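Local coordinates for Eps1p (Saccharomyces cerevisiae, PDB 4TW5), which belongs to the protein disulfide isomerase family and pairs two thioredoxin-type domains, each carrying a disulfide-linked Cys-X-X-Cys motif, at residues H181-Q184 / R185-K188. Residues are numbered along the deposited sequence; the frame is centred on the assembly and turned at random.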
loop_
_atom_site.group_PDB
_atom_site.type_symbol
_atom_site.label_atom_id
_atom_site.label_comp_id
_atom_site.label_asym_id
_atom_site.label_seq_id
_atom_site.Cartn_x
_atom_site.Cartn_y
_atom_site.Cartn_z
ATOM N N HIS A 181 -1.244 -19.597 -14.625
ATOM C CA HIS A 181 -1.891 -20.043 -15.854
ATOM C C HIS A 181 -2.590 -21.384 -15.676
ATOM O O HIS A 181 -3.714 -21.572 -16.126
ATOM C CB HIS A 181 -0.870 -20.141 -16.982
ATOM C CG HIS A 181 -1.446 -20.637 -18.271
ATOM N ND1 HIS A 181 -2.039 -19.801 -19.192
ATOM C CD2 HIS A 181 -1.536 -21.888 -18.783
ATOM C CE1 HIS A 181 -2.457 -20.513 -20.221
ATOM N NE2 HIS A 181 -2.165 -21.782 -19.997
ATOM N N GLU A 182 -1.915 -22.329 -15.031
ATOM C CA GLU A 182 -2.533 -23.605 -14.694
ATOM C C GLU A 182 -3.807 -23.351 -13.870
ATOM O O GLU A 182 -4.842 -23.998 -14.055
ATOM C CB GLU A 182 -1.579 -24.496 -13.896
ATOM C CG GLU A 182 -2.060 -25.948 -13.690
ATOM C CD GLU A 182 -1.108 -26.784 -12.823
ATOM O OE1 GLU A 182 -0.546 -26.243 -11.849
ATOM O OE2 GLU A 182 -0.901 -27.983 -13.118
ATOM N N PHE A 183 -3.715 -22.421 -12.928
ATOM C CA PHE A 183 -4.829 -22.221 -12.022
ATOM C C PHE A 183 -5.998 -21.510 -12.697
ATOM O O PHE A 183 -7.111 -21.573 -12.181
ATOM C CB PHE A 183 -4.391 -21.449 -10.769
ATOM C CG PHE A 183 -5.355 -21.588 -9.605
ATOM C CD1 PHE A 183 -5.491 -22.795 -8.949
ATOM C CD2 PHE A 183 -6.152 -20.524 -9.205
ATOM C CE1 PHE A 183 -6.382 -22.933 -7.903
ATOM C CE2 PHE A 183 -7.056 -20.661 -8.145
ATOM C CZ PHE A 183 -7.163 -21.864 -7.498
ATOM N N GLN A 184 -5.782 -20.844 -13.838
ATOM C CA GLN A 184 -6.949 -20.258 -14.512
ATOM C C GLN A 184 -7.894 -21.343 -15.012
ATOM O O GLN A 184 -9.113 -21.173 -15.004
ATOM C CB GLN A 184 -6.563 -19.357 -15.659
ATOM C CG GLN A 184 -6.188 -17.953 -15.247
ATOM C CD GLN A 184 -5.861 -17.097 -16.465
ATOM O OE1 GLN A 184 -4.845 -17.310 -17.132
ATOM N NE2 GLN A 184 -6.710 -16.117 -16.748
ATOM N N ARG A 185 -7.328 -22.454 -15.452
ATOM C CA ARG A 185 -8.131 -23.570 -15.897
ATOM C C ARG A 185 -8.873 -24.133 -14.700
ATOM O O ARG A 185 -10.081 -24.373 -14.752
ATOM C CB ARG A 185 -7.255 -24.654 -16.531
ATOM C CG ARG A 185 -8.061 -25.822 -17.033
ATOM C CD ARG A 185 -7.249 -26.733 -17.872
ATOM N NE ARG A 185 -8.038 -27.118 -19.035
ATOM C CZ ARG A 185 -8.614 -28.297 -19.210
ATOM N NH1 ARG A 185 -8.464 -29.261 -18.314
ATOM N NH2 ARG A 185 -9.300 -28.517 -20.307
ATOM N N THR A 186 -8.117 -24.359 -13.629
ATOM C CA THR A 186 -8.645 -24.877 -12.388
ATOM C C THR A 186 -9.737 -23.972 -11.831
ATOM O O THR A 186 -10.791 -24.464 -11.424
ATOM C CB THR A 186 -7.531 -25.067 -11.374
ATOM O OG1 THR A 186 -6.562 -25.951 -11.934
ATOM C CG2 THR A 186 -8.048 -25.696 -10.124
ATOM N N TRP A 187 -9.514 -22.659 -11.842
ATOM C CA TRP A 187 -10.495 -21.739 -11.289
ATOM C C TRP A 187 -11.809 -21.710 -12.074
ATOM O O TRP A 187 -12.898 -21.635 -11.492
ATOM C CB TRP A 187 -9.918 -20.342 -11.185
ATOM C CG TRP A 187 -10.831 -19.450 -10.456
ATOM C CD1 TRP A 187 -11.520 -18.395 -10.966
ATOM C CD2 TRP A 187 -11.221 -19.567 -9.078
ATOM N NE1 TRP A 187 -12.292 -17.825 -9.991
ATOM C CE2 TRP A 187 -12.159 -18.540 -8.827
ATOM C CE3 TRP A 187 -10.886 -20.454 -8.041
ATOM C CZ2 TRP A 187 -12.762 -18.346 -7.568
ATOM C CZ3 TRP A 187 -11.495 -20.264 -6.758
ATOM C CH2 TRP A 187 -12.408 -19.201 -6.546
ATOM N N LYS A 188 -11.703 -21.785 -13.393
ATOM C CA LYS A 188 -12.867 -21.842 -14.248
ATOM C C LYS A 188 -13.686 -23.110 -13.983
ATOM O O LYS A 188 -14.896 -23.055 -13.873
ATOM C CB LYS A 188 -12.432 -21.795 -15.714
ATOM C CG LYS A 188 -13.568 -21.789 -16.720
ATOM C CD LYS A 188 -12.999 -21.466 -18.076
ATOM C CE LYS A 188 -14.059 -21.393 -19.139
ATOM N NZ LYS A 188 -13.454 -20.981 -20.429
#
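Phe183 and Trp187, one turn apart on helix 180-196, touch through their aromatic rings, the two side chains crossing obliquely: Phe183 CE2 lies 3.8 Å from Trp187 CE3, an apolar contact made on the six-membered part of the indole. Both side chains leave the helix with CG anti to the backbone N (chi1 -161° in Phe183, -172° in Trp187), which brings the two rings out along the same flank of the helix. The phenyl ring has a second neighbour in Thr186, whose side chain crosses that of Phe183 at about a right angle and sets CG2 3.9 Å from Phe183 CE1. The same phenylalanine also joins the pair through its backbone, since Trp187 N donates to Phe183 O over 2.7 Å. The next i to i+4 bond, Lys188 N to Gln184 O at 3.1 Å, follows in regular helical fashion, while Glu182 O receives two weak bonds, from Arg185 N and Thr186 N.

Further out, the fold fixes these groups from several directions. Tyr261 meets the Phe183 ring edge-to-face, and Val235 of strand 234-238 touches both aromatics, whereas Trp187 also packs on Leu156 and Trp160 and ties its NE1 to Ser135 OG. Thr186 turns CG2 to the phenyl ring while its OG1 is hydrogen-bonded to Ala256 O. Elsewhere on the helix, Gln184 NE2 bonds to the carbonyls of Ser168 and Asp170, and Lys188 NZ forms a salt bridge with Asp169.

The helix is the crossover of a beta-alpha-beta unit between strands 155-160 and 200-205, in the second thioredoxin-like domain, and it starts at the Cys177-Cys180 disulfide. Carbon packing by Phe183 and Trp187 seats it against the sheet; the same indole adds a polar bond, and Gln184, Thr186 and Lys188 tie the helix to surrounding loops.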